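Local coordinates for protein single-stranded-DNA-specific exonuclease RecJ (Thermus thermophilus, PDB 2ZXR) that degrades single-stranded DNA from the 5' end towards the 3' end, using divalent metal ions such as magnesium or manganese, at residues R310-L321 / H340-I351; E328-G339 / T355-Q364. All coordinates share one frame; numbering follows the deposited sequence.

Interaction 1. Residues R310-L321 / H340-I351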
loop_
_atom_site.group_PDB
_atom_site.type_symbol
_atom_site.label_atom_id
_atom_site.label_comp_id
_atom_site.label_asym_id
_atom_site.label_seq_id
_atom_site.Cartn_x
_atom_site.Cartn_y
_atom_site.Cartn_z
ATOM N N ARG A 310 -23.718 -10.480 -4.001
ATOM C CA ARG A 310 -22.862 -10.171 -2.864
ATOM C C ARG A 310 -22.901 -8.655 -2.618
ATOM O O ARG A 310 -23.037 -8.202 -1.477
ATOM C CB ARG A 310 -21.423 -10.638 -3.148
ATOM C CG ARG A 310 -20.404 -10.448 -1.997
ATOM C CD ARG A 310 -19.708 -9.071 -2.074
ATOM N NE ARG A 310 -18.991 -8.853 -3.343
ATOM C CZ ARG A 310 -18.309 -7.745 -3.639
ATOM N NH1 ARG A 310 -18.238 -6.750 -2.764
ATOM N NH2 ARG A 310 -17.715 -7.608 -4.818
ATOM N N GLN A 311 -22.806 -7.877 -3.700
ATOM C CA GLN A 311 -22.809 -6.426 -3.586
ATOM C C GLN A 311 -24.096 -5.902 -2.995
ATOM O O GLN A 311 -24.066 -5.020 -2.150
ATOM C CB GLN A 311 -22.580 -5.781 -4.952
ATOM C CG GLN A 311 -21.117 -5.780 -5.350
ATOM C CD GLN A 311 -20.906 -5.522 -6.836
ATOM O OE1 GLN A 311 -19.840 -5.064 -7.248
ATOM N NE2 GLN A 311 -21.917 -5.829 -7.644
ATOM N N THR A 312 -25.217 -6.459 -3.445
ATOM C CA THR A 312 -26.527 -6.057 -2.979
ATOM C C THR A 312 -26.691 -6.334 -1.499
ATOM O O THR A 312 -27.077 -5.449 -0.749
ATOM C CB THR A 312 -27.635 -6.779 -3.759
ATOM O OG1 THR A 312 -27.452 -6.530 -5.161
ATOM C CG2 THR A 312 -29.021 -6.265 -3.323
ATOM N N LEU A 313 -26.398 -7.557 -1.075
ATOM C CA LEU A 313 -26.497 -7.918 0.343
ATOM C C LEU A 313 -25.567 -7.050 1.199
ATOM O O LEU A 313 -25.969 -6.543 2.256
ATOM C CB LEU A 313 -26.130 -9.387 0.552
ATOM C CG LEU A 313 -27.089 -10.413 -0.046
ATOM C CD1 LEU A 313 -26.437 -11.815 -0.057
ATOM C CD2 LEU A 313 -28.389 -10.430 0.793
ATOM N N GLU A 314 -24.327 -6.886 0.737
ATOM C CA GLU A 314 -23.339 -6.104 1.459
ATOM C C GLU A 314 -23.813 -4.665 1.658
ATOM O O GLU A 314 -23.706 -4.105 2.748
ATOM C CB GLU A 314 -22.039 -6.097 0.687
ATOM C CG GLU A 314 -20.979 -5.203 1.257
ATOM C CD GLU A 314 -19.763 -5.098 0.352
ATOM O OE1 GLU A 314 -19.345 -6.144 -0.221
ATOM O OE2 GLU A 314 -19.222 -3.968 0.224
ATOM N N GLU A 315 -24.333 -4.073 0.591
ATOM C CA GLU A 315 -24.812 -2.714 0.671
ATOM C C GLU A 315 -26.013 -2.629 1.631
ATOM O O GLU A 315 -26.077 -1.712 2.432
ATOM C CB GLU A 315 -25.170 -2.183 -0.716
ATOM C CG GLU A 315 -24.978 -0.676 -0.798
ATOM C CD GLU A 315 -23.495 -0.249 -0.639
ATOM O OE1 GLU A 315 -23.267 0.880 -0.168
ATOM O OE2 GLU A 315 -22.564 -1.022 -0.989
ATOM N N ALA A 316 -26.945 -3.577 1.579
ATOM C CA ALA A 316 -28.065 -3.539 2.513
ATOM C C ALA A 316 -27.582 -3.731 3.970
ATOM O O ALA A 316 -28.089 -3.083 4.877
ATOM C CB ALA A 316 -29.124 -4.613 2.162
ATOM N N MET A 317 -26.595 -4.596 4.203
ATOM C CA MET A 317 -26.124 -4.783 5.570
ATOM C C MET A 317 -25.436 -3.536 6.114
ATOM O O MET A 317 -25.702 -3.099 7.245
ATOM C CB MET A 317 -25.161 -5.968 5.673
ATOM C CG MET A 317 -24.741 -6.251 7.101
ATOM S SD MET A 317 -23.641 -7.662 7.239
ATOM C CE MET A 317 -24.827 -9.008 7.000
ATOM N N LEU A 318 -24.538 -2.975 5.309
ATOM C CA LEU A 318 -23.809 -1.773 5.691
ATOM C C LEU A 318 -24.815 -0.621 5.898
ATOM O O LEU A 318 -24.713 0.140 6.854
ATOM C CB LEU A 318 -22.790 -1.432 4.605
ATOM C CG LEU A 318 -21.737 -0.327 4.742
ATOM C CD1 LEU A 318 -22.367 0.969 4.317
ATOM C CD2 LEU A 318 -21.180 -0.230 6.161
ATOM N N ARG A 319 -25.807 -0.511 5.021
ATOM C CA ARG A 319 -26.787 0.548 5.175
ATOM C C ARG A 319 -27.474 0.415 6.537
ATOM O O ARG A 319 -27.670 1.404 7.237
ATOM C CB ARG A 319 -27.817 0.491 4.053
ATOM C CG ARG A 319 -28.817 1.619 4.126
ATOM C CD ARG A 319 -29.794 1.623 2.950
ATOM N NE ARG A 319 -30.734 2.741 3.072
ATOM C CZ ARG A 319 -30.473 4.006 2.742
ATOM N NH1 ARG A 319 -29.289 4.357 2.248
ATOM N NH2 ARG A 319 -31.409 4.925 2.916
ATOM N N LYS A 320 -27.823 -0.806 6.925
ATOM C CA LYS A 320 -28.462 -1.018 8.226
ATOM C C LYS A 320 -27.527 -0.886 9.427
ATOM O O LYS A 320 -27.922 -0.399 10.490
ATOM C CB LYS A 320 -29.075 -2.405 8.312
ATOM C CG LYS A 320 -29.602 -2.715 9.716
ATOM C CD LYS A 320 -29.974 -4.167 9.853
ATOM C CE LYS A 320 -30.954 -4.587 8.781
ATOM N NZ LYS A 320 -31.197 -6.060 8.867
ATOM N N LEU A 321 -26.294 -1.339 9.268
ATOM C CA LEU A 321 -25.348 -1.324 10.378
ATOM C C LEU A 321 -24.527 -0.065 10.601
ATOM O O LEU A 321 -24.365 0.362 11.728
ATOM C CB LEU A 321 -24.412 -2.540 10.264
ATOM C CG LEU A 321 -24.794 -3.839 10.993
ATOM C CD1 LEU A 321 -26.311 -4.009 11.122
ATOM C CD2 LEU A 321 -24.165 -5.020 10.257
ATOM N N HIS A 340 -26.319 -12.192 6.327
ATOM C CA HIS A 340 -25.672 -13.287 5.608
ATOM C C HIS A 340 -24.190 -13.355 6.048
ATOM O O HIS A 340 -23.445 -12.403 5.899
ATOM C CB HIS A 340 -25.803 -13.049 4.088
ATOM C CG HIS A 340 -25.427 -14.235 3.249
ATOM N ND1 HIS A 340 -26.156 -14.625 2.142
ATOM C CD2 HIS A 340 -24.421 -15.136 3.373
ATOM C CE1 HIS A 340 -25.621 -15.718 1.624
ATOM N NE2 HIS A 340 -24.568 -16.051 2.353
ATOM N N PRO A 341 -23.755 -14.485 6.625
ATOM C CA PRO A 341 -22.354 -14.596 7.069
ATOM C C PRO A 341 -21.331 -14.415 5.958
ATOM O O PRO A 341 -20.183 -14.059 6.220
ATOM C CB PRO A 341 -22.310 -15.986 7.715
ATOM C CG PRO A 341 -23.718 -16.091 8.301
ATOM C CD PRO A 341 -24.532 -15.642 7.102
ATOM N N GLY A 342 -21.772 -14.619 4.726
ATOM C CA GLY A 342 -20.903 -14.470 3.578
ATOM C C GLY A 342 -20.541 -13.033 3.227
ATOM O O GLY A 342 -19.569 -12.792 2.482
ATOM N N VAL A 343 -21.287 -12.061 3.744
ATOM C CA VAL A 343 -20.950 -10.688 3.418
ATOM C C VAL A 343 -20.481 -9.840 4.580
ATOM O O VAL A 343 -19.966 -8.736 4.348
ATOM C CB VAL A 343 -22.134 -9.942 2.719
ATOM C CG1 VAL A 343 -22.802 -10.869 1.711
ATOM C CG2 VAL A 343 -23.123 -9.404 3.739
ATOM N N MET A 344 -20.616 -10.338 5.815
ATOM C CA MET A 344 -20.229 -9.529 6.975
ATOM C C MET A 344 -18.748 -9.158 7.062
ATOM O O MET A 344 -18.410 -8.108 7.579
ATOM C CB MET A 344 -20.713 -10.174 8.309
ATOM C CG MET A 344 -20.249 -11.609 8.586
ATOM S SD MET A 344 -20.947 -12.458 10.124
ATOM C CE MET A 344 -21.668 -11.129 11.017
ATOM N N GLY A 345 -17.867 -10.000 6.531
ATOM C CA GLY A 345 -16.450 -9.686 6.597
ATOM C C GLY A 345 -16.138 -8.351 5.927
ATOM O O GLY A 345 -15.456 -7.493 6.516
ATOM N N ILE A 346 -16.615 -8.176 4.696
ATOM C CA ILE A 346 -16.376 -6.915 3.988
ATOM C C ILE A 346 -17.140 -5.739 4.644
ATOM O O ILE A 346 -16.629 -4.631 4.705
ATOM C CB ILE A 346 -16.745 -7.010 2.476
ATOM C CG1 ILE A 346 -15.723 -7.920 1.755
ATOM C CG2 ILE A 346 -16.712 -5.578 1.833
ATOM C CD1 ILE A 346 -16.024 -8.168 0.290
ATOM N N VAL A 347 -18.353 -5.980 5.136
ATOM C CA VAL A 347 -19.107 -4.918 5.800
ATOM C C VAL A 347 -18.320 -4.466 7.042
ATOM O O VAL A 347 -18.246 -3.288 7.342
ATOM C CB VAL A 347 -20.512 -5.410 6.214
ATOM C CG1 VAL A 347 -21.232 -4.333 7.014
ATOM C CG2 VAL A 347 -21.305 -5.759 4.980
ATOM N N ALA A 348 -17.708 -5.407 7.750
ATOM C CA ALA A 348 -16.917 -5.055 8.928
ATOM C C ALA A 348 -15.710 -4.188 8.531
ATOM O O ALA A 348 -15.411 -3.201 9.200
ATOM C CB ALA A 348 -16.439 -6.316 9.635
ATOM N N SER A 349 -15.002 -4.559 7.456
ATOM C CA SER A 349 -13.840 -3.772 7.032
ATOM C C SER A 349 -14.298 -2.380 6.608
ATOM O O SER A 349 -13.647 -1.368 6.901
ATOM C CB SER A 349 -13.120 -4.445 5.858
ATOM O OG SER A 349 -12.503 -5.656 6.271
ATOM N N ARG A 350 -15.424 -2.325 5.909
ATOM C CA ARG A 350 -15.920 -1.030 5.487
ATOM C C ARG A 350 -16.292 -0.171 6.696
ATOM O O ARG A 350 -16.088 1.038 6.686
ATOM C CB ARG A 350 -17.093 -1.206 4.522
ATOM C CG ARG A 350 -16.636 -1.738 3.153
ATOM C CD ARG A 350 -17.801 -1.851 2.184
ATOM N NE ARG A 350 -18.284 -0.541 1.762
ATOM C CZ ARG A 350 -19.318 -0.349 0.949
ATOM N NH1 ARG A 350 -19.994 -1.391 0.468
ATOM N NH2 ARG A 350 -19.657 0.885 0.592
ATOM N N ILE A 351 -16.807 -0.784 7.755
ATOM C CA ILE A 351 -17.146 0.005 8.943
ATOM C C ILE A 351 -15.880 0.464 9.636
ATOM O O ILE A 351 -15.773 1.604 10.081
ATOM C CB ILE A 351 -18.005 -0.798 9.945
ATOM C CG1 ILE A 351 -19.379 -1.048 9.320
ATOM C CG2 ILE A 351 -18.116 -0.024 11.280
ATOM C CD1 ILE A 351 -20.350 -1.889 10.163
HETATM O O HOH W 1 -19.394 -8.659 1.518
#
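Arg-310 starts the contact by setting its NH1 against CD1 of Ile-346, while the same NH1 donates to Glu-314 OE1 one turn on (2.8 Å, NH1 to OE1), in the guanidinium plane and on the syn side of the carboxylate. Its NH2 goes to Asn-307. Leu-313 lays CB on Val-343 CG1 and brings CD1 to ND1 of His-340. Glu-314 is a buried knob among Val-343, Ile-346, Val-347 and Arg-350. With CG anti to the backbone N (chi1 174°) and the chain extended, it runs past Val-347 CG2 and puts its carboxylate on CG2 of Ile-346. Its OE2 takes Arg-350 NH1 at 2.7 Å, on the anti side. A water donates to both Glu-314 OE1 and Val-343 O. Glu-315, on the exposed side, bends at chi2 (65°) to bring OE2 to the same Arg-350 NH1 at 3.0 Å, along a nearly straight bond. Two carboxylates thus grip one nitrogen. Their negative charges probably help to keep this arginine in place. Met-317 lays its thioether along the valines of the second helix: SD meets Val-347 CG2 at 3.8 Å and CE meets Val-343 CG2 at 3.7 Å. Leu-318 sends CD2 to Ile-351 CG1 (3.7 Å), and its CG lies over one face of the Arg-350 guanidinium. Leu-321 closes the row with CB near Ile-351 CD1. The axes of the segments 310-321 and 341-351 cross at -57°, with a closest approach of 9.0 Å. Helix 341-355 lies between helix 293-321 and strands 359-363 and 366-370, which Met-344 and Ala-348 touch, while Arg-310 and Ile-346 also meet helix 261-277.

Interaction 2. Residues E328-G339 / T355-Q364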
loop_
_atom_site.group_PDB
_atom_site.type_symbol
_atom_site.label_atom_id
_atom_site.label_comp_id
_atom_site.label_asym_id
_atom_site.label_seq_id
_atom_site.Cartn_x
_atom_site.Cartn_y
_atom_site.Cartn_z
ATOM N N GLU A 328 -17.676 7.365 19.379
ATOM C CA GLU A 328 -16.293 7.291 19.811
ATOM C C GLU A 328 -16.108 6.073 20.714
ATOM O O GLU A 328 -15.332 6.100 21.670
ATOM C CB GLU A 328 -15.906 8.596 20.515
ATOM C CG GLU A 328 -16.043 9.849 19.598
ATOM C CD GLU A 328 -14.911 9.987 18.553
ATOM O OE1 GLU A 328 -15.147 10.599 17.477
ATOM O OE2 GLU A 328 -13.784 9.502 18.809
ATOM N N ALA A 329 -16.834 5.000 20.388
ATOM C CA ALA A 329 -16.751 3.746 21.133
ATOM C C ALA A 329 -15.392 3.126 20.846
ATOM O O ALA A 329 -14.867 3.250 19.745
ATOM C CB ALA A 329 -17.864 2.801 20.700
ATOM N N LYS A 330 -14.814 2.460 21.833
ATOM C CA LYS A 330 -13.513 1.851 21.643
ATOM C C LYS A 330 -13.626 0.630 20.728
ATOM O O LYS A 330 -12.633 0.171 20.170
ATOM C CB LYS A 330 -12.914 1.455 22.996
ATOM C CG LYS A 330 -12.010 2.519 23.646
ATOM C CD LYS A 330 -12.623 3.918 23.653
ATOM C CE LYS A 330 -11.656 4.939 24.285
ATOM N NZ LYS A 330 -11.850 6.313 23.706
ATOM N N ALA A 331 -14.842 0.110 20.583
ATOM C CA ALA A 331 -15.080 -1.045 19.733
ATOM C C ALA A 331 -16.517 -1.009 19.263
ATOM O O ALA A 331 -17.406 -0.681 20.031
ATOM C CB ALA A 331 -14.805 -2.333 20.494
ATOM N N ILE A 332 -16.731 -1.309 17.985
ATOM C CA ILE A 332 -18.061 -1.337 17.419
ATOM C C ILE A 332 -18.480 -2.815 17.408
ATOM O O ILE A 332 -17.791 -3.675 16.840
ATOM C CB ILE A 332 -18.043 -0.701 16.027
ATOM C CG1 ILE A 332 -17.615 0.759 16.183
ATOM C CG2 ILE A 332 -19.412 -0.756 15.381
ATOM C CD1 ILE A 332 -17.567 1.527 14.884
ATOM N N VAL A 333 -19.592 -3.107 18.081
ATOM C CA VAL A 333 -20.060 -4.477 18.204
ATOM C C VAL A 333 -21.520 -4.499 17.841
ATOM O O VAL A 333 -22.363 -3.965 18.551
ATOM C CB VAL A 333 -19.826 -5.000 19.658
ATOM C CG1 VAL A 333 -20.036 -6.519 19.733
ATOM C CG2 VAL A 333 -18.419 -4.649 20.103
ATOM N N LEU A 334 -21.823 -5.121 16.714
ATOM C CA LEU A 334 -23.192 -5.147 16.245
ATOM C C LEU A 334 -23.685 -6.544 15.949
ATOM O O LEU A 334 -22.917 -7.438 15.591
ATOM C CB LEU A 334 -23.308 -4.254 15.008
ATOM C CG LEU A 334 -22.663 -2.880 15.248
ATOM C CD1 LEU A 334 -22.481 -2.128 13.917
ATOM C CD2 LEU A 334 -23.539 -2.079 16.211
ATOM N N LEU A 335 -24.990 -6.698 16.108
ATOM C CA LEU A 335 -25.684 -7.948 15.906
ATOM C C LEU A 335 -26.699 -7.748 14.803
ATOM O O LEU A 335 -27.437 -6.771 14.817
ATOM C CB LEU A 335 -26.429 -8.337 17.196
ATOM C CG LEU A 335 -27.382 -9.533 17.124
ATOM C CD1 LEU A 335 -26.574 -10.827 16.882
ATOM C CD2 LEU A 335 -28.178 -9.652 18.447
ATOM N N ASP A 336 -26.732 -8.671 13.851
ATOM C CA ASP A 336 -27.695 -8.616 12.766
ATOM C C ASP A 336 -28.144 -10.062 12.589
ATOM O O ASP A 336 -27.625 -10.801 11.742
ATOM C CB ASP A 336 -27.054 -8.055 11.494
ATOM C CG ASP A 336 -28.036 -7.949 10.354
ATOM O OD1 ASP A 336 -29.251 -8.099 10.601
ATOM O OD2 ASP A 336 -27.599 -7.722 9.212
ATOM N N PRO A 337 -29.124 -10.480 13.409
ATOM C CA PRO A 337 -29.711 -11.818 13.452
ATOM C C PRO A 337 -29.814 -12.575 12.141
ATOM O O PRO A 337 -29.384 -13.719 12.058
ATOM C CB PRO A 337 -31.080 -11.574 14.077
ATOM C CG PRO A 337 -30.807 -10.428 15.012
ATOM C CD PRO A 337 -30.007 -9.523 14.106
ATOM N N GLU A 338 -30.389 -11.942 11.124
ATOM C CA GLU A 338 -30.567 -12.609 9.846
ATOM C C GLU A 338 -29.556 -12.219 8.771
ATOM O O GLU A 338 -29.767 -12.515 7.597
ATOM C CB GLU A 338 -31.978 -12.355 9.324
ATOM C CG GLU A 338 -33.083 -13.005 10.150
ATOM C CD GLU A 338 -32.896 -14.503 10.328
ATOM O OE1 GLU A 338 -32.811 -15.236 9.307
ATOM O OE2 GLU A 338 -32.833 -14.948 11.500
ATOM N N GLY A 339 -28.471 -11.557 9.170
ATOM C CA GLY A 339 -27.461 -11.153 8.207
ATOM C C GLY A 339 -26.824 -12.362 7.546
ATOM O O GLY A 339 -26.810 -13.446 8.128
ATOM N N THR A 355 -14.705 4.379 10.369
ATOM C CA THR A 355 -14.636 4.599 11.798
ATOM C C THR A 355 -13.265 4.552 12.501
ATOM O O THR A 355 -13.070 5.157 13.568
ATOM C CB THR A 355 -15.599 3.539 12.390
ATOM O OG1 THR A 355 -16.723 4.181 12.993
ATOM C CG2 THR A 355 -14.881 2.610 13.308
ATOM N N LEU A 356 -12.322 3.827 11.921
ATOM C CA LEU A 356 -11.007 3.676 12.536
ATOM C C LEU A 356 -11.142 3.032 13.926
ATOM O O LEU A 356 -10.506 3.458 14.890
ATOM C CB LEU A 356 -10.317 5.037 12.643
ATOM C CG LEU A 356 -9.079 5.243 11.755
ATOM C CD1 LEU A 356 -9.227 4.540 10.400
ATOM C CD2 LEU A 356 -8.848 6.732 11.592
ATOM N N ARG A 357 -11.987 2.004 14.013
ATOM C CA ARG A 357 -12.218 1.273 15.259
ATOM C C ARG A 357 -12.343 -0.225 14.967
ATOM O O ARG A 357 -12.738 -0.630 13.874
ATOM C CB ARG A 357 -13.520 1.721 15.922
ATOM C CG ARG A 357 -13.581 3.153 16.383
ATOM C CD ARG A 357 -12.621 3.398 17.504
ATOM N NE ARG A 357 -12.729 4.771 17.970
ATOM C CZ ARG A 357 -12.021 5.274 18.973
ATOM N NH1 ARG A 357 -11.153 4.504 19.618
ATOM N NH2 ARG A 357 -12.169 6.547 19.309
ATOM N N PRO A 358 -12.006 -1.068 15.950
ATOM C CA PRO A 358 -12.114 -2.513 15.750
ATOM C C PRO A 358 -13.612 -2.782 15.529
ATOM O O PRO A 358 -14.461 -2.087 16.115
ATOM C CB PRO A 358 -11.617 -3.085 17.077
ATOM C CG PRO A 358 -10.726 -2.009 17.628
ATOM C CD PRO A 358 -11.455 -0.745 17.278
ATOM N N VAL A 359 -13.954 -3.747 14.681
ATOM C CA VAL A 359 -15.361 -4.035 14.447
ATOM C C VAL A 359 -15.611 -5.517 14.606
ATOM O O VAL A 359 -14.841 -6.359 14.122
ATOM C CB VAL A 359 -15.825 -3.546 13.040
ATOM C CG1 VAL A 359 -17.293 -3.942 12.770
ATOM C CG2 VAL A 359 -15.701 -2.029 12.971
ATOM N N PHE A 360 -16.678 -5.814 15.345
ATOM C CA PHE A 360 -17.130 -7.162 15.640
ATOM C C PHE A 360 -18.586 -7.225 15.175
ATOM O O PHE A 360 -19.416 -6.427 15.615
ATOM C CB PHE A 360 -17.111 -7.436 17.154
ATOM C CG PHE A 360 -15.767 -7.273 17.797
ATOM C CD1 PHE A 360 -15.177 -6.010 17.911
ATOM C CD2 PHE A 360 -15.077 -8.380 18.258
ATOM C CE1 PHE A 360 -13.905 -5.857 18.477
ATOM C CE2 PHE A 360 -13.815 -8.243 18.816
ATOM C CZ PHE A 360 -13.225 -6.979 18.924
ATOM N N LEU A 361 -18.894 -8.178 14.308
ATOM C CA LEU A 361 -20.245 -8.363 13.791
ATOM C C LEU A 361 -20.648 -9.807 14.022
ATOM O O LEU A 361 -19.818 -10.736 13.878
ATOM C CB LEU A 361 -20.278 -8.093 12.279
ATOM C CG LEU A 361 -20.644 -6.702 11.750
ATOM C CD1 LEU A 361 -20.201 -5.607 12.699
ATOM C CD2 LEU A 361 -20.069 -6.548 10.336
ATOM N N VAL A 362 -21.914 -9.996 14.376
ATOM C CA VAL A 362 -22.467 -11.324 14.625
ATOM C C VAL A 362 -23.712 -11.432 13.776
ATOM O O VAL A 362 -24.511 -10.502 13.738
ATOM C CB VAL A 362 -22.889 -11.491 16.094
ATOM C CG1 VAL A 362 -23.561 -12.857 16.293
ATOM C CG2 VAL A 362 -21.686 -11.356 17.001
ATOM N N ALA A 363 -23.873 -12.540 13.073
ATOM C CA ALA A 363 -25.067 -12.746 12.239
ATOM C C ALA A 363 -25.299 -14.222 12.209
ATOM O O ALA A 363 -24.383 -14.983 11.902
ATOM C CB ALA A 363 -24.860 -12.237 10.824
ATOM N N GLN A 364 -26.514 -14.636 12.549
ATOM C CA GLN A 364 -26.845 -16.054 12.551
ATOM C C GLN A 364 -25.845 -16.878 13.382
ATOM O O GLN A 364 -25.485 -18.001 13.025
ATOM C CB GLN A 364 -26.922 -16.562 11.091
ATOM C CG GLN A 364 -28.035 -15.834 10.318
ATOM C CD GLN A 364 -28.319 -16.422 8.948
ATOM O OE1 GLN A 364 -27.736 -16.008 7.938
ATOM N NE2 GLN A 364 -29.223 -17.389 8.904
HETATM O O HOH W 2 -10.419 1.787 19.769
#
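Ile-332 and Thr-355 meet tip to tip in the tightly packed, buried part of this contact, with CD1 of Ile-332 only 3.3 Å from CG2 of Thr-355. The same isoleucine has its CB near Val-359 CG2. The backbones run in parallel register. Ile-332 N donates to Pro-358 O (3.0 Å), and Phe-360 N to Ile-332 O (2.8 Å). Leu-334 and Asp-336 continue the alternation with Phe-360 and Val-362. These are the two strands of a right-handed beta-alpha-beta crossover in the DHHA1 domain, joined through helix 341-355. On the face of Val-333 and Leu-335, the Phe-360 ring turns its edge to Ile-332 O, and Leu-335 CD1 rests on Val-362 CG1 at 3.7 Å. Helix 407-419 touches Val-333 here. Arg-357 is buried too. It bends at chi2 (-66°), and Ala-329 O lies over one face of its guanidinium. Its NH1 pairs with Asp-423 and also donates to a water that bonds to Lys-330 O. The solvent side is looser. There the NH2 of Arg-357 makes a weak, long salt bridge with OE2 of exposed Glu-328 (3.4 Å). At the other end, among exposed Pro-337, Glu-338 and Gln-364, Gln-364 N reaches Pro-337 O in a weak bond.

Overall arrangement
Both interactions involve the beta-alpha-beta unit of 332-335, 341-355 and 359-363. Interaction 2 pairs its two strands; interaction 1 packs helix 293-321 on the helix that connects them. Their centres lie 11 Å apart, and Met-344 of 340-351 bridges them by packing on Leu-361 and Ala-363. Interaction 2 is largely buried and relies on backbone hydrogen bonds between strands whose side chains are mostly apolar, with charges at one end. Interaction 1 is only partly buried. It has no backbone bonds between its segments, and joins apolar contacts to a salt-bridge network along one flank. Interaction 1 lies nearer the active site: the side chain of Ile-346 is about 10 Å from that of Asp-82, a manganese ligand.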